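Local coordinates for switch-activating protein 1 (Schizosaccharomyces pombe, PDB 5JDK) that binds DNA sequence-specifically as a homodimer, at the mating-type switch-activating site and at a replication fork barrier in the rDNA, here represented by its N-terminal DNA-binding domain, at residues 36-50 with 59-73. Residues are numbered along the deposited sequence; the frame is centred on the assembly and turned at random.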
# COMPACT_ATOMS: atom_id res chain seq x y z
N GLU A 36 -0.44 10.58 -7.20
CA GLU A 36 -0.88 10.52 -5.81
C GLU A 36 -0.79 9.10 -5.26
O GLU A 36 -0.45 8.90 -4.09
CB GLU A 36 -2.31 11.03 -5.68
CG GLU A 36 -2.46 12.54 -5.79
CD GLU A 36 -3.91 12.99 -5.78
OE1 GLU A 36 -4.72 12.40 -6.53
OE2 GLU A 36 -4.24 13.90 -5.00
N LYS A 37 -1.12 8.10 -6.08
CA LYS A 37 -1.01 6.71 -5.64
C LYS A 37 0.42 6.37 -5.29
O LYS A 37 0.69 5.70 -4.29
CB LYS A 37 -1.48 5.77 -6.74
CG LYS A 37 -2.96 5.79 -7.00
CD LYS A 37 -3.30 4.90 -8.19
CE LYS A 37 -4.78 4.88 -8.48
NZ LYS A 37 -5.05 4.08 -9.68
N ILE A 38 1.36 6.82 -6.12
CA ILE A 38 2.77 6.60 -5.85
C ILE A 38 3.21 7.33 -4.58
O ILE A 38 3.91 6.76 -3.74
CB ILE A 38 3.62 6.97 -7.08
CG1 ILE A 38 3.38 5.95 -8.18
CG2 ILE A 38 5.11 7.06 -6.73
CD1 ILE A 38 3.92 6.34 -9.55
N LYS A 39 2.81 8.60 -4.41
CA LYS A 39 3.16 9.28 -3.16
C LYS A 39 2.62 8.54 -1.94
O LYS A 39 3.32 8.39 -0.92
CB LYS A 39 2.62 10.71 -3.20
CG LYS A 39 3.35 11.60 -4.19
CD LYS A 39 2.74 12.99 -4.24
CE LYS A 39 3.52 13.91 -5.16
NZ LYS A 39 2.88 15.25 -5.29
N LEU A 40 1.36 8.08 -2.03
CA LEU A 40 0.74 7.36 -0.92
C LEU A 40 1.49 6.07 -0.62
O LEU A 40 1.82 5.79 0.54
CB LEU A 40 -0.72 7.09 -1.26
CG LEU A 40 -1.52 6.27 -0.25
CD1 LEU A 40 -1.50 6.92 1.12
CD2 LEU A 40 -2.94 6.10 -0.73
N MET A 41 1.76 5.26 -1.66
CA MET A 41 2.44 3.99 -1.42
C MET A 41 3.89 4.17 -0.99
O MET A 41 4.41 3.35 -0.24
CB MET A 41 2.30 3.07 -2.62
CG MET A 41 0.89 2.59 -2.85
SD MET A 41 0.12 1.76 -1.46
CE MET A 41 1.14 0.29 -1.36
N ARG A 42 4.56 5.24 -1.44
CA ARG A 42 5.88 5.54 -0.90
C ARG A 42 5.81 5.72 0.60
O ARG A 42 6.67 5.22 1.33
CB ARG A 42 6.45 6.81 -1.54
CG ARG A 42 6.96 6.64 -2.96
CD ARG A 42 7.42 7.97 -3.52
NE ARG A 42 7.85 7.87 -4.91
CZ ARG A 42 7.97 8.92 -5.71
NH1 ARG A 42 7.70 10.14 -5.27
NH2 ARG A 42 8.36 8.74 -6.96
N LEU A 43 4.79 6.45 1.09
CA LEU A 43 4.65 6.64 2.53
C LEU A 43 4.33 5.33 3.25
O LEU A 43 4.88 5.04 4.31
CB LEU A 43 3.55 7.64 2.82
CG LEU A 43 3.83 9.09 2.47
CD1 LEU A 43 2.56 9.90 2.64
CD2 LEU A 43 4.95 9.64 3.34
N VAL A 44 3.40 4.55 2.70
CA VAL A 44 3.05 3.27 3.30
C VAL A 44 4.30 2.40 3.46
O VAL A 44 4.57 1.84 4.53
CB VAL A 44 1.98 2.58 2.44
CG1 VAL A 44 1.79 1.13 2.83
CG2 VAL A 44 0.66 3.33 2.53
N VAL A 45 5.07 2.26 2.38
CA VAL A 45 6.25 1.41 2.41
C VAL A 45 7.31 1.97 3.36
O VAL A 45 7.94 1.22 4.10
CB VAL A 45 6.78 1.20 0.99
CG1 VAL A 45 8.14 0.55 0.99
CG2 VAL A 45 5.81 0.31 0.22
N ARG A 46 7.55 3.29 3.32
CA ARG A 46 8.55 3.88 4.21
C ARG A 46 8.26 3.56 5.66
O ARG A 46 9.19 3.35 6.46
CB ARG A 46 8.59 5.40 4.02
CG ARG A 46 9.53 6.12 4.98
CD ARG A 46 10.97 5.75 4.72
NE ARG A 46 11.94 6.28 5.69
CZ ARG A 46 12.32 5.64 6.79
NH1 ARG A 46 11.79 4.47 7.11
NH2 ARG A 46 13.24 6.18 7.58
N HIS A 47 6.98 3.52 6.03
CA HIS A 47 6.55 3.30 7.40
C HIS A 47 6.12 1.86 7.66
O HIS A 47 5.48 1.60 8.68
CB HIS A 47 5.40 4.26 7.74
CG HIS A 47 5.82 5.69 7.77
ND1 HIS A 47 5.88 6.48 6.64
CD2 HIS A 47 6.22 6.47 8.80
CE1 HIS A 47 6.31 7.69 6.97
NE2 HIS A 47 6.51 7.71 8.28
N LYS A 48 6.49 0.92 6.80
CA LYS A 48 5.89 -0.41 6.84
C LYS A 48 6.15 -1.13 8.15
O LYS A 48 5.32 -1.93 8.59
CB LYS A 48 6.38 -1.25 5.66
CG LYS A 48 7.84 -1.67 5.73
CD LYS A 48 8.29 -2.35 4.46
CE LYS A 48 9.69 -2.89 4.62
NZ LYS A 48 10.14 -3.58 3.39
N HIS A 49 7.29 -0.87 8.79
CA HIS A 49 7.61 -1.55 10.03
C HIS A 49 6.83 -1.00 11.21
O HIS A 49 6.89 -1.57 12.30
CB HIS A 49 9.12 -1.50 10.29
CG HIS A 49 9.90 -2.37 9.35
ND1 HIS A 49 10.90 -1.89 8.53
CD2 HIS A 49 9.79 -3.69 9.07
CE1 HIS A 49 11.39 -2.88 7.81
NE2 HIS A 49 10.74 -3.98 8.11
N GLU A 50 6.09 0.08 11.00
CA GLU A 50 5.26 0.65 12.04
C GLU A 50 3.90 -0.00 12.14
O GLU A 50 3.24 0.15 13.17
CB GLU A 50 5.12 2.17 11.85
CG GLU A 50 6.46 2.88 11.91
CD GLU A 50 6.38 4.38 11.74
OE1 GLU A 50 7.43 5.01 11.60
OE2 GLU A 50 5.27 4.93 11.74
N PHE A 59 -2.10 2.95 12.35
CA PHE A 59 -1.25 3.00 11.17
C PHE A 59 -1.93 3.76 10.04
O PHE A 59 -1.35 4.71 9.50
CB PHE A 59 -0.88 1.58 10.72
CG PHE A 59 0.00 1.57 9.51
CD1 PHE A 59 1.35 1.86 9.60
CD2 PHE A 59 -0.53 1.30 8.26
CE1 PHE A 59 2.14 1.87 8.48
CE2 PHE A 59 0.26 1.29 7.14
CZ PHE A 59 1.61 1.58 7.25
N TYR A 60 -3.15 3.36 9.67
CA TYR A 60 -3.80 4.04 8.55
C TYR A 60 -4.14 5.48 8.89
O TYR A 60 -4.15 6.35 8.00
CB TYR A 60 -5.00 3.24 8.00
CG TYR A 60 -4.51 1.91 7.44
CD1 TYR A 60 -3.77 1.87 6.27
CD2 TYR A 60 -4.71 0.73 8.13
CE1 TYR A 60 -3.25 0.68 5.79
CE2 TYR A 60 -4.21 -0.48 7.65
CZ TYR A 60 -3.46 -0.49 6.49
OH TYR A 60 -2.90 -1.65 6.02
N ALA A 61 -4.41 5.77 10.17
CA ALA A 61 -4.62 7.16 10.56
C ALA A 61 -3.36 7.98 10.33
O ALA A 61 -3.42 9.12 9.84
CB ALA A 61 -5.04 7.25 12.02
N LYS A 62 -2.20 7.44 10.73
CA LYS A 62 -0.94 8.14 10.53
C LYS A 62 -0.65 8.36 9.06
O LYS A 62 -0.21 9.45 8.66
CB LYS A 62 0.19 7.37 11.21
CG LYS A 62 1.56 7.95 10.89
CD LYS A 62 2.68 7.37 11.72
CE LYS A 62 3.99 8.08 11.43
NZ LYS A 62 5.13 7.55 12.20
N ILE A 63 -0.85 7.33 8.23
CA ILE A 63 -0.61 7.48 6.80
C ILE A 63 -1.51 8.56 6.22
O ILE A 63 -1.05 9.39 5.43
CB ILE A 63 -0.81 6.13 6.08
CG1 ILE A 63 0.19 5.07 6.55
CG2 ILE A 63 -0.77 6.32 4.56
CD1 ILE A 63 1.63 5.39 6.30
N ALA A 64 -2.79 8.57 6.59
CA ALA A 64 -3.67 9.61 6.08
C ALA A 64 -3.17 10.99 6.47
O ALA A 64 -3.18 11.94 5.66
CB ALA A 64 -5.08 9.40 6.62
N ARG A 65 -2.71 11.12 7.71
CA ARG A 65 -2.24 12.41 8.20
C ARG A 65 -0.98 12.87 7.48
O ARG A 65 -0.90 14.02 7.02
CB ARG A 65 -2.03 12.35 9.71
CG ARG A 65 -1.45 13.63 10.25
CD ARG A 65 -1.50 13.68 11.75
NE ARG A 65 -2.86 13.75 12.27
CZ ARG A 65 -3.57 14.87 12.38
NH1 ARG A 65 -3.08 16.04 12.00
NH2 ARG A 65 -4.80 14.80 12.87
N ILE A 66 0.03 12.00 7.37
CA ILE A 66 1.27 12.41 6.71
C ILE A 66 1.02 12.64 5.22
O ILE A 66 1.60 13.55 4.62
CB ILE A 66 2.40 11.39 6.97
CG1 ILE A 66 2.67 11.30 8.47
CG2 ILE A 66 3.67 11.80 6.20
CD1 ILE A 66 3.69 10.27 8.88
N GLY A 67 0.15 11.84 4.61
CA GLY A 67 -0.16 12.05 3.21
C GLY A 67 -0.78 13.42 2.97
O GLY A 67 -0.43 14.11 2.01
N TYR A 68 -1.71 13.82 3.84
CA TYR A 68 -2.28 15.17 3.76
C TYR A 68 -1.21 16.23 4.05
O TYR A 68 -1.04 17.18 3.28
CB TYR A 68 -3.46 15.28 4.75
CG TYR A 68 -3.87 16.72 4.90
CD1 TYR A 68 -4.71 17.30 3.98
CD2 TYR A 68 -3.32 17.50 5.90
CE1 TYR A 68 -5.01 18.65 4.07
CE2 TYR A 68 -3.59 18.83 5.99
CZ TYR A 68 -4.43 19.41 5.08
OH TYR A 68 -4.71 20.75 5.17
N GLU A 69 -0.50 16.09 5.17
CA GLU A 69 0.37 17.16 5.63
C GLU A 69 1.57 17.37 4.71
O GLU A 69 1.99 18.51 4.49
CB GLU A 69 0.83 16.89 7.07
CG GLU A 69 -0.32 17.02 8.07
CD GLU A 69 0.04 16.75 9.52
OE1 GLU A 69 1.23 16.45 9.81
OE2 GLU A 69 -0.87 16.87 10.38
N ASP A 70 2.11 16.29 4.15
CA ASP A 70 3.37 16.35 3.40
C ASP A 70 3.21 16.13 1.90
O ASP A 70 4.06 16.59 1.14
CB ASP A 70 4.35 15.29 3.90
CG ASP A 70 4.82 15.53 5.31
OD1 ASP A 70 4.47 16.56 5.93
OD2 ASP A 70 5.57 14.66 5.81
N GLU A 71 2.18 15.43 1.45
CA GLU A 71 2.09 15.12 0.03
C GLU A 71 0.88 15.76 -0.63
O GLU A 71 0.62 15.52 -1.82
CB GLU A 71 2.12 13.61 -0.21
CG GLU A 71 3.45 12.96 0.18
CD GLU A 71 4.65 13.56 -0.55
OE1 GLU A 71 4.46 14.13 -1.65
OE2 GLU A 71 5.78 13.47 -0.03
N GLY A 72 0.15 16.60 0.09
CA GLY A 72 -0.94 17.30 -0.54
C GLY A 72 -2.11 16.42 -0.90
O GLY A 72 -2.93 16.82 -1.74
N LEU A 73 -2.22 15.24 -0.30
CA LEU A 73 -3.43 14.46 -0.51
C LEU A 73 -4.60 15.18 0.15
O LEU A 73 -4.41 15.99 1.06
CB LEU A 73 -3.26 13.06 0.06
CG LEU A 73 -2.10 12.24 -0.53
CD1 LEU A 73 -2.09 10.83 0.07
CD2 LEU A 73 -2.15 12.19 -2.05
O HOH W 1 -2.60 15.73 -4.38
O HOH W 2 -0.47 15.53 -4.46
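Ile63 sends its two branches into helix 34-46 separately: CG2 lies 3.6 Å from Leu40 CD1 and also touches Val44 CG2, while CD1 rests on the backbone at Leu43 O and Val44 CA. Between Leu40 and Val44, Leu43 divides: CD2 against Ile66 CG2, CD1 onto the bare backbone of Gly67, 3.5 Å from its CA. Leu73, just beyond the helix, closes this apolar seam, with CD1 on Leu40 and CD2 sliding along Glu36 CB and CG.

Next comes His47, the first residue to leave helical geometry. Its ND1 donates to Leu43 O (2.9 Å, N-H...O angle 157°), nearly in the ring plane, while His47 N reaches the same oxygen from the opposite face of the carbonyl. That fixes the ring's rotation and leaves NE2 3.9 Å from Ile66 CD1. With an alanine here, Leu43 O would probably lose its second donor, and Ile66 CD1 and the Lys62 chain the ring they pack against.

The axes of 36-46 and 59-71 approach to 10.0 Å, with 130° between their directions, an antiparallel-leaning pair that opens the all-helical domain, whose family belongs to the helix-turn-helix clan. At the end near the linker, Phe59 turns its ring edge to His47 O, CE1 lying 3.4 Å from it; Ile63 CG1 lies over one face, toward the rim, and Trp119 of helix 107-131 meets the ring nearly parallel.

Outside the seam, extended Lys62, with CG anti to the backbone N (chi1 173°), runs at about a right angle to the His47 side chain, its CE and NZ near CD2, and puts NZ 2.7 Å from Glu50 OE2, a salt bridge on the syn side of the carboxylate. At the far end the aliphatic part of Lys39 crosses Glu71 at a slant, CD nearest OE1, with NZ too far for a salt bridge, and a water donates to both Glu36 OE2 and Gly72 O; Glu36 OE1 accepts from Ser33 N.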